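PDB 7D9E: gamma-glutamyltransferase 1 Threonine peptidase. MEROPS family T03 from Pseudomonas nitroreducens, which probably transfers gamma-glutamyl groups from donors such as glutamine or glutathione to amine or amino-acid acceptors, or to water. Local coordinates for residues 311-314 against 315-319; 318-321 against 322-325; 302-305 against 306-309; 277-280 against 281-285. All blocks are in the same frame, centred on the assembly; numbering follows the deposited sequence.

Interaction 1: 311-314 against 315-319; sequences FADR and ADYLG
Ala315 N donates to Phe311 O over 3.2 Å at 155°, an ordinary i-to-i+4 bond that opens the last turn of helix 297-317. The pattern then tightens towards the C-terminal end. Asp316 N reaches back three residues to Asp313 O, 3.2 Å away, and approaches from above the carbonyl plane, not on a lone pair. Tyr317 N meets the same Asp313 O at 3.1 Å, almost in line with the C=O bond. Two backbone donors therefore share one acceptor, and the helix ends in a mixed three- and four-residue turn.

The side chain of Tyr317 has CG anti to its carbonyl carbon (chi1 -57°), which carries the ring back across the Asp313 side chain. Tyr317 CE2 lies 3.8 Å from Asp313 OD1, which sits at the ring's edge and in its plane, while the carboxylate as a whole is turned 66° from the ring. Asp316 CB covers one face of that ring. Both polar ends are anchored farther off: Asp313 by Tyr336 and a salt bridge to Arg340, and Tyr317 OH by Leu359 N.

Leu318, the first residue beyond helical geometry, turns back over the helix, its CD1 3.8 Å from Arg314 CA. The Arg314 chain runs extended from CG to NE, where Ser270 OG holds it, and comes within about 5 Å of bound 6-diazenyl-5-oxo-L-norleucine. The helix end is thus placed beside the active-site pocket. At the exit, water 1 lies 2.8 Å from Arg314 O and 2.7 Å from Leu318 O, placed to donate to either, though not necessarily to both at once.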
ATOM      1  N   PHE A 311     -16.150  -1.170  -6.762  1.00 19.27           N
ATOM      2  CA  PHE A 311     -16.291  -0.604  -5.430  1.00 18.56           C
ATOM      3  C   PHE A 311     -17.612  -0.995  -4.787  1.00 20.05           C
ATOM      4  O   PHE A 311     -17.694  -1.053  -3.554  1.00 21.23           O
ATOM      5  CB  PHE A 311     -16.089   0.902  -5.459  1.00 17.74           C
ATOM      6  CG  PHE A 311     -14.637   1.288  -5.397  1.00 18.01           C
ATOM      7  CD1 PHE A 311     -14.003   1.415  -4.171  1.00 19.74           C
ATOM      8  CD2 PHE A 311     -13.895   1.463  -6.560  1.00 19.68           C
ATOM      9  CE1 PHE A 311     -12.658   1.738  -4.104  1.00 20.71           C
ATOM     10  CE2 PHE A 311     -12.530   1.787  -6.494  1.00 19.54           C
ATOM     11  CZ  PHE A 311     -11.928   1.933  -5.270  1.00 18.95           C
ATOM     12  N   ALA A 312     -18.646  -1.278  -5.585  1.00 20.65           N
ATOM     13  CA  ALA A 312     -19.875  -1.805  -4.990  1.00 23.24           C
ATOM     14  C   ALA A 312     -19.614  -3.121  -4.266  1.00 24.21           C
ATOM     15  O   ALA A 312     -20.098  -3.329  -3.142  1.00 24.11           O
ATOM     16  CB  ALA A 312     -20.950  -2.003  -6.059  1.00 22.46           C
ATOM     17  N   ASP A 313     -18.848  -4.020  -4.895  1.00 21.36           N
ATOM     18  CA  ASP A 313     -18.551  -5.316  -4.298  1.00 19.64           C
ATOM     19  C   ASP A 313     -17.613  -5.174  -3.105  1.00 21.25           C
ATOM     20  O   ASP A 313     -17.774  -5.870  -2.085  1.00 21.22           O
ATOM     21  CB  ASP A 313     -17.892  -6.230  -5.330  1.00 21.10           C
ATOM     22  CG  ASP A 313     -18.854  -6.763  -6.367  1.00 26.56           C
ATOM     23  OD1 ASP A 313     -20.057  -6.438  -6.306  1.00 26.89           O
ATOM     24  OD2 ASP A 313     -18.402  -7.536  -7.247  1.00 26.12           O
ATOM     25  N   ARG A 314     -16.606  -4.313  -3.236  1.00 19.85           N
ATOM     26  CA  ARG A 314     -15.629  -4.103  -2.166  1.00 16.95           C
ATOM     27  C   ARG A 314     -16.308  -3.701  -0.864  1.00 19.86           C
ATOM     28  O   ARG A 314     -15.992  -4.248   0.208  1.00 21.41           O
ATOM     29  CB  ARG A 314     -14.638  -3.022  -2.621  1.00 18.70           C
ATOM     30  CG  ARG A 314     -13.544  -2.694  -1.606  1.00 19.84           C
ATOM     31  CD  ARG A 314     -12.664  -1.519  -2.091  1.00 21.29           C
ATOM     32  NE  ARG A 314     -11.459  -1.393  -1.275  1.00 20.63           N
ATOM     33  CZ  ARG A 314     -11.417  -0.864  -0.046  1.00 32.89           C
ATOM     34  NH1 ARG A 314     -12.508  -0.378   0.541  1.00 28.22           N
ATOM     35  NH2 ARG A 314     -10.271  -0.834   0.622  1.00 26.50           N
ATOM     36  N   ALA A 315     -17.281  -2.786  -0.943  1.00 20.86           N
ATOM     37  CA  ALA A 315     -17.892  -2.257   0.270  1.00 22.54           C
ATOM     38  C   ALA A 315     -18.788  -3.280   0.953  1.00 23.80           C
ATOM     39  O   ALA A 315     -18.972  -3.233   2.176  1.00 27.06           O
ATOM     40  CB  ALA A 315     -18.721  -1.013  -0.060  1.00 25.41           C
ATOM     41  N   ASP A 316     -19.347  -4.210   0.195  1.00 23.43           N
ATOM     42  CA  ASP A 316     -20.358  -5.094   0.751  1.00 25.50           C
ATOM     43  C   ASP A 316     -19.776  -6.389   1.286  1.00 27.15           C
ATOM     44  O   ASP A 316     -20.264  -6.905   2.303  1.00 29.68           O
ATOM     45  CB  ASP A 316     -21.394  -5.409  -0.337  1.00 25.70           C
ATOM     46  CG  ASP A 316     -22.734  -5.820   0.228  1.00 39.48           C
ATOM     47  OD1 ASP A 316     -23.343  -5.038   0.989  1.00 44.28           O
ATOM     48  OD2 ASP A 316     -23.180  -6.930  -0.112  1.00 39.54           O
ATOM     49  N   TYR A 317     -18.754  -6.937   0.623  1.00 24.70           N
ATOM     50  CA  TYR A 317     -18.357  -8.312   0.863  1.00 23.67           C
ATOM     51  C   TYR A 317     -17.018  -8.494   1.555  1.00 21.10           C
ATOM     52  O   TYR A 317     -16.799  -9.558   2.136  1.00 24.85           O
ATOM     53  CB  TYR A 317     -18.287  -9.089  -0.463  1.00 25.23           C
ATOM     54  CG  TYR A 317     -19.580  -9.082  -1.230  1.00 23.39           C
ATOM     55  CD1 TYR A 317     -20.731  -9.642  -0.693  1.00 28.66           C
ATOM     56  CD2 TYR A 317     -19.646  -8.519  -2.490  1.00 23.49           C
ATOM     57  CE1 TYR A 317     -21.923  -9.638  -1.399  1.00 28.57           C
ATOM     58  CE2 TYR A 317     -20.831  -8.513  -3.204  1.00 27.60           C
ATOM     59  CZ  TYR A 317     -21.963  -9.059  -2.652  1.00 28.65           C
ATOM     60  OH  TYR A 317     -23.146  -9.047  -3.349  1.00 30.79           O
ATOM     61  N   LEU A 318     -16.112  -7.530   1.481  1.00 20.47           N
ATOM     62  CA  LEU A 318     -14.705  -7.806   1.734  1.00 19.94           C
ATOM     63  C   LEU A 318     -14.243  -7.412   3.136  1.00 21.34           C
ATOM     64  O   LEU A 318     -14.620  -6.367   3.679  1.00 22.82           O
ATOM     65  CB  LEU A 318     -13.812  -7.167   0.673  1.00 19.57           C
ATOM     66  CG  LEU A 318     -14.195  -7.520  -0.770  1.00 21.48           C
ATOM     67  CD1 LEU A 318     -13.138  -6.960  -1.701  1.00 19.74           C
ATOM     68  CD2 LEU A 318     -14.298  -9.006  -0.989  1.00 20.75           C
ATOM     69  N   GLY A 319     -13.411  -8.278   3.701  1.00 22.23           N
ATOM     70  CA  GLY A 319     -12.860  -8.079   5.025  1.00 21.87           C
ATOM     71  C   GLY A 319     -11.922  -9.223   5.339  1.00 22.65           C
ATOM     72  O   GLY A 319     -11.678 -10.080   4.495  1.00 23.13           O
TER
HETATM   73  O   HOH W   1     -15.982  -4.178   3.023  1.00 22.56           O

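Interaction 2: 318-321 against 322-325; sequences LGDP and QFSK
An Asx turn superimposed on a type I beta turn shapes the loop between helix 297-317 and helix 328-332, with Asp320 supplying both acceptors. Phe323 N donates to Asp320 O at 3.0 Å and 162°, closing the beta turn over Pro321 and Gln322. Gln322 N donates to Asp320 OD1, also at 3.0 Å, on the anti side of the carboxylate and somewhat out of its plane. With CG anti to the backbone N (chi1 -175°), Asp320 carries its carboxylate round to that N-H. The group also meets the Phe323 ring, Asp320 CG lying 3.4 Å from Phe323 CD1 with the two planes 61° apart. OD2 takes Arg69 N of the other chain, which ties the turn to the partner subunit.

Solvent completes both ends. Water 3 donates to Asp320 O at 2.8 Å and accepts from Ser324 OG at 3.0 Å, and water 2 sits between Asp320 OD1 and Gln322 OE1, whose other partner is Arg250. An alanine in place of Asp320 would probably leave Gln322 N and Arg69 N of the other chain without their acceptor and free the turn to shift. One carboxylate thus fixes the turn with one oxygen and the subunit interface with the other.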
ATOM      1  N   LEU A 318     -16.112  -7.530   1.481  1.00 20.47           N
ATOM      2  CA  LEU A 318     -14.705  -7.806   1.734  1.00 19.94           C
ATOM      3  C   LEU A 318     -14.243  -7.412   3.136  1.00 21.34           C
ATOM      4  O   LEU A 318     -14.620  -6.367   3.679  1.00 22.82           O
ATOM      5  CB  LEU A 318     -13.812  -7.167   0.673  1.00 19.57           C
ATOM      6  CG  LEU A 318     -14.195  -7.520  -0.770  1.00 21.48           C
ATOM      7  CD1 LEU A 318     -13.138  -6.960  -1.701  1.00 19.74           C
ATOM      8  CD2 LEU A 318     -14.298  -9.006  -0.989  1.00 20.75           C
ATOM      9  N   GLY A 319     -13.411  -8.278   3.701  1.00 22.23           N
ATOM     10  CA  GLY A 319     -12.860  -8.079   5.025  1.00 21.87           C
ATOM     11  C   GLY A 319     -11.922  -9.223   5.339  1.00 22.65           C
ATOM     12  O   GLY A 319     -11.678 -10.080   4.495  1.00 23.13           O
ATOM     13  N   ASP A 320     -11.422  -9.258   6.576  1.00 20.87           N
ATOM     14  CA  ASP A 320     -10.503 -10.316   6.981  1.00 20.81           C
ATOM     15  C   ASP A 320     -11.142 -11.673   6.725  1.00 20.95           C
ATOM     16  O   ASP A 320     -12.216 -11.955   7.275  1.00 21.20           O
ATOM     17  CB  ASP A 320     -10.193 -10.129   8.461  1.00 19.38           C
ATOM     18  CG  ASP A 320      -9.146 -11.103   8.994  1.00 23.57           C
ATOM     19  OD1 ASP A 320      -9.109 -12.290   8.588  1.00 21.70           O
ATOM     20  OD2 ASP A 320      -8.377 -10.701   9.893  1.00 21.68           O
ATOM     21  N   PRO A 321     -10.513 -12.548   5.933  1.00 21.89           N
ATOM     22  CA  PRO A 321     -11.208 -13.761   5.489  1.00 21.94           C
ATOM     23  C   PRO A 321     -11.342 -14.827   6.550  1.00 27.04           C
ATOM     24  O   PRO A 321     -12.012 -15.842   6.301  1.00 29.95           O
ATOM     25  CB  PRO A 321     -10.325 -14.272   4.331  1.00 25.69           C
ATOM     26  CG  PRO A 321      -8.966 -13.769   4.642  1.00 22.78           C
ATOM     27  CD  PRO A 321      -9.167 -12.421   5.345  1.00 22.16           C
ATOM     28  N   GLN A 322     -10.709 -14.655   7.705  1.00 23.35           N
ATOM     29  CA  GLN A 322     -10.890 -15.572   8.810  1.00 25.88           C
ATOM     30  C   GLN A 322     -12.007 -15.142   9.752  1.00 26.88           C
ATOM     31  O   GLN A 322     -12.343 -15.893  10.670  1.00 28.27           O
ATOM     32  CB  GLN A 322      -9.580 -15.753   9.589  1.00 25.63           C
ATOM     33  CG  GLN A 322      -8.665 -16.839   9.012  1.00 35.54           C
ATOM     34  CD  GLN A 322      -8.201 -16.544   7.600  1.00 38.22           C
ATOM     35  OE1 GLN A 322      -7.362 -15.674   7.388  1.00 30.82           O
ATOM     36  NE2 GLN A 322      -8.741 -17.268   6.628  1.00 34.26           N
ATOM     37  N   PHE A 323     -12.590 -13.965   9.535  1.00 24.96           N
ATOM     38  CA  PHE A 323     -13.640 -13.453  10.406  1.00 29.91           C
ATOM     39  C   PHE A 323     -15.022 -13.492   9.767  1.00 29.05           C
ATOM     40  O   PHE A 323     -16.020 -13.296  10.468  1.00 32.95           O
ATOM     41  CB  PHE A 323     -13.310 -12.025  10.880  1.00 24.36           C
ATOM     42  CG  PHE A 323     -12.278 -12.000  11.968  1.00 24.98           C
ATOM     43  CD1 PHE A 323     -10.940 -12.248  11.669  1.00 24.51           C
ATOM     44  CD2 PHE A 323     -12.638 -11.723  13.268  1.00 28.11           C
ATOM     45  CE1 PHE A 323      -9.983 -12.234  12.677  1.00 26.47           C
ATOM     46  CE2 PHE A 323     -11.687 -11.721  14.286  1.00 28.78           C
ATOM     47  CZ  PHE A 323     -10.359 -11.972  13.983  1.00 27.32           C
ATOM     48  N   SER A 324     -15.102 -13.763   8.469  1.00 29.19           N
ATOM     49  CA  SER A 324     -16.372 -14.017   7.806  1.00 30.45           C
ATOM     50  C   SER A 324     -16.073 -14.905   6.614  1.00 28.84           C
ATOM     51  O   SER A 324     -14.915 -15.039   6.209  1.00 30.08           O
ATOM     52  CB  SER A 324     -17.037 -12.707   7.386  1.00 36.22           C
ATOM     53  OG  SER A 324     -16.484 -12.218   6.188  1.00 37.36           O
ATOM     54  N   LYS A 325     -17.122 -15.521   6.057  1.00 28.93           N
ATOM     55  CA  LYS A 325     -16.987 -16.349   4.857  1.00 28.24           C
ATOM     56  C   LYS A 325     -17.123 -15.467   3.626  1.00 29.01           C
ATOM     57  O   LYS A 325     -18.213 -15.284   3.083  1.00 34.31           O
ATOM     58  CB  LYS A 325     -18.036 -17.451   4.815  1.00 33.51           C
ATOM     59  CG  LYS A 325     -17.649 -18.593   3.894  1.00 47.72           C
TER
HETATM   60  O   HOH W   2      -6.743 -13.566   8.912  1.00 22.85           O
HETATM   61  O   HOH W   3     -14.560 -10.518   7.661  1.00 28.18           O

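Interaction 3: 302-305 against 306-309; sequences LLSE and IEKR
Arg309 NH1 is forked between two oxygens of Glu305, the carbonyl O and the carboxylate OE1, each 3.0 Å from it, in an i-to-i+4 salt bridge on helix 297-317. Both acceptors lie close to the guanidinium plane, and the bond from NH1 to Glu305 O is straight (163°). The carboxylate is turned 70° from the guanidinium, so NH1 meets OE1 from above the carboxylate plane. The Arg309 chain bends at chi2 (81°), which folds the guanidinium back beside the helix. NH1 also takes over a backbone role, for Arg309 N lies 3.8 Å from Glu305 O and bonds only weakly to Ile306 O.

A second shell holds this pair. Glu343 forms a salt bridge with Arg309 NE, Ser350 OG bonds both Arg309 NH2 and Glu305 OE1, and Asn345 N adds another donor to OE1. A leucine at Arg309 would probably leave Glu305 O short of this donor and Glu343 without its charged mate.

The other carboxylate oxygen faces Lys308. Glu305 OE2 and Lys308 NZ stand 4.5 Å apart, too far for a salt bridge, and are joined by water 5, which is 2.8 Å from each. Asp132 of the other chain pairs directly with that ammonium group, so the helix meets its partner subunit here.

Farther round, Leu303 and Ser304 accept from Glu307 N and Lys308 N in regular helical bonds. Ser304 OG is hydrogen-bonded to Ile300 O, and water 4 donates to Ser304 OG at 2.9 Å and to Glu307 OE1 at 2.9 Å.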
ATOM      1  N   LEU A 302     -15.027   4.771 -19.438  1.00 21.18           N
ATOM      2  CA  LEU A 302     -15.073   3.313 -19.381  1.00 22.80           C
ATOM      3  C   LEU A 302     -14.445   2.796 -18.095  1.00 20.05           C
ATOM      4  O   LEU A 302     -15.025   1.941 -17.419  1.00 21.15           O
ATOM      5  CB  LEU A 302     -14.373   2.722 -20.600  1.00 22.76           C
ATOM      6  CG  LEU A 302     -15.130   2.784 -21.932  1.00 22.39           C
ATOM      7  CD1 LEU A 302     -14.223   2.367 -23.083  1.00 25.90           C
ATOM      8  CD2 LEU A 302     -16.368   1.905 -21.873  1.00 26.33           C
ATOM      9  N   LEU A 303     -13.263   3.310 -17.720  1.00 19.28           N
ATOM     10  CA  LEU A 303     -12.665   2.844 -16.470  1.00 18.34           C
ATOM     11  C   LEU A 303     -13.584   3.137 -15.293  1.00 19.13           C
ATOM     12  O   LEU A 303     -13.713   2.312 -14.374  1.00 20.04           O
ATOM     13  CB  LEU A 303     -11.299   3.472 -16.215  1.00 18.79           C
ATOM     14  CG  LEU A 303     -10.187   3.246 -17.236  1.00 26.42           C
ATOM     15  CD1 LEU A 303      -8.819   3.467 -16.559  1.00 28.10           C
ATOM     16  CD2 LEU A 303     -10.220   1.888 -17.906  1.00 23.88           C
ATOM     17  N   SER A 304     -14.219   4.321 -15.294  1.00 19.59           N
ATOM     18  CA  SER A 304     -15.104   4.697 -14.197  1.00 19.17           C
ATOM     19  C   SER A 304     -16.295   3.757 -14.103  1.00 19.93           C
ATOM     20  O   SER A 304     -16.717   3.399 -12.999  1.00 19.59           O
ATOM     21  CB  SER A 304     -15.572   6.143 -14.363  1.00 20.56           C
ATOM     22  OG  SER A 304     -14.456   7.040 -14.396  1.00 20.55           O
ATOM     23  N   GLU A 305     -16.837   3.331 -15.251  1.00 18.98           N
ATOM     24  CA  GLU A 305     -17.969   2.410 -15.237  1.00 20.08           C
ATOM     25  C   GLU A 305     -17.566   1.071 -14.640  1.00 22.21           C
ATOM     26  O   GLU A 305     -18.355   0.433 -13.926  1.00 21.77           O
ATOM     27  CB  GLU A 305     -18.492   2.209 -16.656  1.00 23.12           C
ATOM     28  CG  GLU A 305     -19.356   3.343 -17.171  1.00 23.33           C
ATOM     29  CD  GLU A 305     -20.735   3.356 -16.531  1.00 25.57           C
ATOM     30  OE1 GLU A 305     -21.484   2.354 -16.676  1.00 26.03           O
ATOM     31  OE2 GLU A 305     -21.077   4.358 -15.871  1.00 24.33           O
ATOM     32  N   ILE A 306     -16.344   0.621 -14.932  1.00 20.72           N
ATOM     33  CA  ILE A 306     -15.852  -0.609 -14.329  1.00 21.01           C
ATOM     34  C   ILE A 306     -15.646  -0.413 -12.832  1.00 19.39           C
ATOM     35  O   ILE A 306     -16.060  -1.249 -12.016  1.00 19.53           O
ATOM     36  CB  ILE A 306     -14.564  -1.077 -15.029  1.00 20.65           C
ATOM     37  CG1 ILE A 306     -14.781  -1.218 -16.537  1.00 22.36           C
ATOM     38  CG2 ILE A 306     -14.130  -2.402 -14.435  1.00 22.42           C
ATOM     39  CD1 ILE A 306     -13.526  -1.593 -17.292  1.00 23.12           C
ATOM     40  N   GLU A 307     -15.046   0.715 -12.447  1.00 20.06           N
ATOM     41  CA  GLU A 307     -14.751   0.973 -11.042  1.00 20.14           C
ATOM     42  C   GLU A 307     -16.019   1.053 -10.200  1.00 19.56           C
ATOM     43  O   GLU A 307     -16.000   0.651  -9.030  1.00 20.18           O
ATOM     44  CB  GLU A 307     -13.889   2.231 -10.900  1.00 19.97           C
ATOM     45  CG  GLU A 307     -12.494   1.985 -11.500  1.00 18.54           C
ATOM     46  CD  GLU A 307     -11.762   3.230 -11.926  1.00 19.78           C
ATOM     47  OE1 GLU A 307     -12.368   4.319 -11.968  1.00 22.67           O
ATOM     48  OE2 GLU A 307     -10.559   3.097 -12.246  1.00 20.76           O
ATOM     49  N   LYS A 308     -17.132   1.507 -10.786  1.00 19.30           N
ATOM     50  CA  LYS A 308     -18.391   1.539 -10.055  1.00 20.85           C
ATOM     51  C   LYS A 308     -18.732   0.164  -9.498  1.00 22.20           C
ATOM     52  O   LYS A 308     -19.140   0.030  -8.335  1.00 21.82           O
ATOM     53  CB  LYS A 308     -19.518   2.005 -10.974  1.00 21.45           C
ATOM     54  CG  LYS A 308     -19.660   3.530 -11.077  1.00 21.41           C
ATOM     55  CD  LYS A 308     -20.786   3.861 -12.034  1.00 22.81           C
ATOM     56  CE  LYS A 308     -21.447   5.208 -11.745  1.00 24.89           C
ATOM     57  NZ  LYS A 308     -20.475   6.356 -11.837  1.00 24.50           N
ATOM     58  N   ARG A 309     -18.595  -0.874 -10.338  1.00 20.47           N
ATOM     59  CA  ARG A 309     -18.997  -2.218  -9.938  1.00 21.55           C
ATOM     60  C   ARG A 309     -17.993  -2.813  -8.961  1.00 19.60           C
ATOM     61  O   ARG A 309     -18.377  -3.507  -8.014  1.00 21.92           O
ATOM     62  CB  ARG A 309     -19.144  -3.102 -11.179  1.00 22.08           C
ATOM     63  CG  ARG A 309     -20.496  -2.985 -11.868  1.00 23.85           C
ATOM     64  CD  ARG A 309     -20.532  -1.750 -12.757  1.00 22.79           C
ATOM     65  NE  ARG A 309     -21.885  -1.474 -13.232  1.00 23.90           N
ATOM     66  CZ  ARG A 309     -22.199  -0.486 -14.063  1.00 24.13           C
ATOM     67  NH1 ARG A 309     -21.251   0.312 -14.514  1.00 22.95           N
ATOM     68  NH2 ARG A 309     -23.462  -0.288 -14.416  1.00 27.49           N
TER
HETATM   69  O   HOH W   4     -11.763   6.746 -13.391  1.00 24.86           O
HETATM   70  O   HOH W   5     -19.325   5.943 -14.382  1.00 24.21           O

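Interaction 4: 277-280 against 281-285; sequences QLIG and IKEQR
Gly280 O is gripped twice, by Gln284 N at 3.0 Å and by water 6, which donates to it at 2.8 Å. The same water accepts from Gln284 NE2 at 3.1 Å. A bend at chi2 (-51°) turns the Gln284 amide back along the helix to meet the water, so backbone and side chain of one residue serve a single carbonyl, one directly and one through solvent.

The rest of the contact is the regular i-to-i+4 ladder of helix 271-284. Ile281 N donates to Gln277 O at 2.8 Å and 158°, Lys282 N to Leu278 O, and Glu283 N to Ile279 O. Side chains follow the same spacing: Ile281 CG1 lies against Gln277 O at 3.1 Å, and Glu283 CG against Ile279 O at 3.2 Å. Lys282 instead starts with CG anti to the backbone N (chi1 177°) and leads away to a salt bridge with Asp110 of the other chain, and makes a cation-pi contact with Phe289 of its own chain. The ladder runs one step past Gln284, Arg285 N bonding Ile281 O at 3.0 Å even as Arg285 leaves helical geometry; its guanidinium pairs with Asp288.

Ile281 packs between helices 297-317 and 334-343, while Ile279 and Glu283 rest on Trp257 of strand 248-257, placing helix 271-284 between these two helices and the antiparallel sheet, with Phe102 of the other chain against Leu278 and Ile279.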
ATOM      1  N   GLN A 277     -11.255  -8.282 -11.168  1.00 18.89           N
ATOM      2  CA  GLN A 277     -12.461  -7.744 -11.787  1.00 19.17           C
ATOM      3  C   GLN A 277     -12.135  -6.673 -12.821  1.00 20.34           C
ATOM      4  O   GLN A 277     -12.740  -6.647 -13.903  1.00 20.38           O
ATOM      5  CB  GLN A 277     -13.393  -7.188 -10.714  1.00 19.22           C
ATOM      6  CG  GLN A 277     -13.980  -8.283  -9.824  1.00 18.57           C
ATOM      7  CD  GLN A 277     -14.964  -7.745  -8.812  1.00 19.09           C
ATOM      8  OE1 GLN A 277     -15.083  -6.543  -8.617  1.00 23.07           O
ATOM      9  NE2 GLN A 277     -15.675  -8.644  -8.141  1.00 21.30           N
ATOM     10  N   LEU A 278     -11.208  -5.764 -12.495  1.00 18.68           N
ATOM     11  CA  LEU A 278     -10.864  -4.687 -13.428  1.00 16.96           C
ATOM     12  C   LEU A 278     -10.295  -5.257 -14.720  1.00 18.42           C
ATOM     13  O   LEU A 278     -10.718  -4.882 -15.828  1.00 18.75           O
ATOM     14  CB  LEU A 278      -9.860  -3.734 -12.789  1.00 16.83           C
ATOM     15  CG  LEU A 278     -10.413  -2.850 -11.672  1.00 18.05           C
ATOM     16  CD1 LEU A 278      -9.246  -2.386 -10.801  1.00 17.85           C
ATOM     17  CD2 LEU A 278     -11.227  -1.666 -12.152  1.00 18.81           C
ATOM     18  N   ILE A 279      -9.325  -6.167 -14.599  1.00 18.58           N
ATOM     19  CA  ILE A 279      -8.704  -6.765 -15.779  1.00 18.63           C
ATOM     20  C   ILE A 279      -9.704  -7.633 -16.528  1.00 20.94           C
ATOM     21  O   ILE A 279      -9.824  -7.562 -17.758  1.00 22.37           O
ATOM     22  CB  ILE A 279      -7.443  -7.552 -15.376  1.00 19.75           C
ATOM     23  CG1 ILE A 279      -6.380  -6.588 -14.849  1.00 19.44           C
ATOM     24  CG2 ILE A 279      -6.936  -8.400 -16.524  1.00 21.73           C
ATOM     25  CD1 ILE A 279      -5.234  -7.275 -14.142  1.00 22.25           C
ATOM     26  N   GLY A 280     -10.463  -8.441 -15.793  1.00 20.92           N
ATOM     27  CA  GLY A 280     -11.387  -9.345 -16.442  1.00 21.03           C
ATOM     28  C   GLY A 280     -12.482  -8.611 -17.182  1.00 23.44           C
ATOM     29  O   GLY A 280     -12.871  -8.997 -18.287  1.00 23.17           O
ATOM     30  N   ILE A 281     -13.005  -7.551 -16.575  1.00 22.06           N
ATOM     31  CA  ILE A 281     -14.067  -6.794 -17.216  1.00 21.73           C
ATOM     32  C   ILE A 281     -13.516  -6.036 -18.409  1.00 24.84           C
ATOM     33  O   ILE A 281     -14.153  -5.968 -19.466  1.00 23.70           O
ATOM     34  CB  ILE A 281     -14.745  -5.860 -16.205  1.00 20.79           C
ATOM     35  CG1 ILE A 281     -15.554  -6.699 -15.204  1.00 23.52           C
ATOM     36  CG2 ILE A 281     -15.639  -4.859 -16.926  1.00 24.87           C
ATOM     37  CD1 ILE A 281     -16.084  -5.917 -14.038  1.00 23.93           C
ATOM     38  N   LYS A 282     -12.332  -5.437 -18.266  1.00 22.32           N
ATOM     39  CA  LYS A 282     -11.773  -4.717 -19.407  1.00 21.13           C
ATOM     40  C   LYS A 282     -11.563  -5.650 -20.592  1.00 21.98           C
ATOM     41  O   LYS A 282     -11.816  -5.273 -21.746  1.00 24.78           O
ATOM     42  CB  LYS A 282     -10.462  -4.014 -19.047  1.00 22.32           C
ATOM     43  CG  LYS A 282      -9.830  -3.328 -20.247  1.00 21.87           C
ATOM     44  CD  LYS A 282      -8.667  -2.458 -19.835  1.00 22.74           C
ATOM     45  CE  LYS A 282      -8.318  -1.475 -20.946  1.00 27.10           C
ATOM     46  NZ  LYS A 282      -7.960  -2.204 -22.192  1.00 36.23           N
ATOM     47  N   GLU A 283     -11.092  -6.876 -20.332  1.00 22.72           N
ATOM     48  CA  GLU A 283     -10.926  -7.844 -21.413  1.00 22.67           C
ATOM     49  C   GLU A 283     -12.267  -8.191 -22.053  1.00 24.28           C
ATOM     50  O   GLU A 283     -12.371  -8.300 -23.280  1.00 29.34           O
ATOM     51  CB  GLU A 283     -10.223  -9.103 -20.910  1.00 27.76           C
ATOM     52  CG  GLU A 283      -8.778  -8.880 -20.448  1.00 30.89           C
ATOM     53  CD  GLU A 283      -7.759  -8.814 -21.579  1.00 49.50           C
ATOM     54  OE1 GLU A 283      -7.355  -9.882 -22.093  1.00 47.95           O
ATOM     55  OE2 GLU A 283      -7.332  -7.693 -21.926  1.00 49.92           O
ATOM     56  N   GLN A 284     -13.305  -8.381 -21.228  1.00 25.83           N
ATOM     57  CA  GLN A 284     -14.628  -8.686 -21.761  1.00 27.91           C
ATOM     58  C   GLN A 284     -15.136  -7.573 -22.661  1.00 28.29           C
ATOM     59  O   GLN A 284     -15.862  -7.836 -23.624  1.00 30.50           O
ATOM     60  CB  GLN A 284     -15.596  -8.882 -20.594  1.00 31.02           C
ATOM     61  CG  GLN A 284     -15.535 -10.243 -19.954  1.00 30.87           C
ATOM     62  CD  GLN A 284     -15.649 -11.369 -20.954  1.00 45.24           C
ATOM     63  OE1 GLN A 284     -16.651 -11.482 -21.661  1.00 42.46           O
ATOM     64  NE2 GLN A 284     -14.607 -12.188 -21.047  1.00 46.69           N
ATOM     65  N   ARG A 285     -14.773  -6.328 -22.356  1.00 25.56           N
ATOM     66  CA  ARG A 285     -15.216  -5.157 -23.105  1.00 25.56           C
ATOM     67  C   ARG A 285     -14.177  -4.672 -24.115  1.00 27.74           C
ATOM     68  O   ARG A 285     -14.155  -3.484 -24.445  1.00 26.88           O
ATOM     69  CB  ARG A 285     -15.615  -4.021 -22.154  1.00 27.25           C
ATOM     70  CG  ARG A 285     -16.724  -4.360 -21.152  1.00 29.36           C
ATOM     71  CD  ARG A 285     -17.967  -4.906 -21.848  1.00 35.17           C
ATOM     72  NE  ARG A 285     -18.587  -3.958 -22.780  1.00 33.99           N
ATOM     73  CZ  ARG A 285     -19.763  -3.351 -22.606  1.00 35.74           C
ATOM     74  NH1 ARG A 285     -20.525  -3.598 -21.546  1.00 33.52           N
ATOM     75  NH2 ARG A 285     -20.206  -2.519 -23.542  1.00 29.97           N
TER
HETATM   76  O   HOH W   6     -12.246 -11.663 -19.072  1.00 29.46           O

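How the interactions relate
Interactions 3, 1 and 2 follow one another along the chain: 302-309 and 311-317 belong to helix 297-317, and interaction 2 shares Leu318 and Gly319 with interaction 1 as the helix passes into its loop. Interaction 4, on helix 271-284, packs beside this helix. Ile281 CG2 touches Ile306 CG1 of interaction 3 at 3.8 Å, and Gln277 NE2 probably hydrogen-bonds Asp313 OD2 of interaction 1, 3.1 Å away. Interaction 1 comes nearest the bound 6-diazenyl-5-oxo-L-norleucine, with the Arg314 side chain about 5 Å away, against about 13 Å for Asp320 and 14 Å for Leu278. The centres of interactions 2 and 3 are about 25 Å apart.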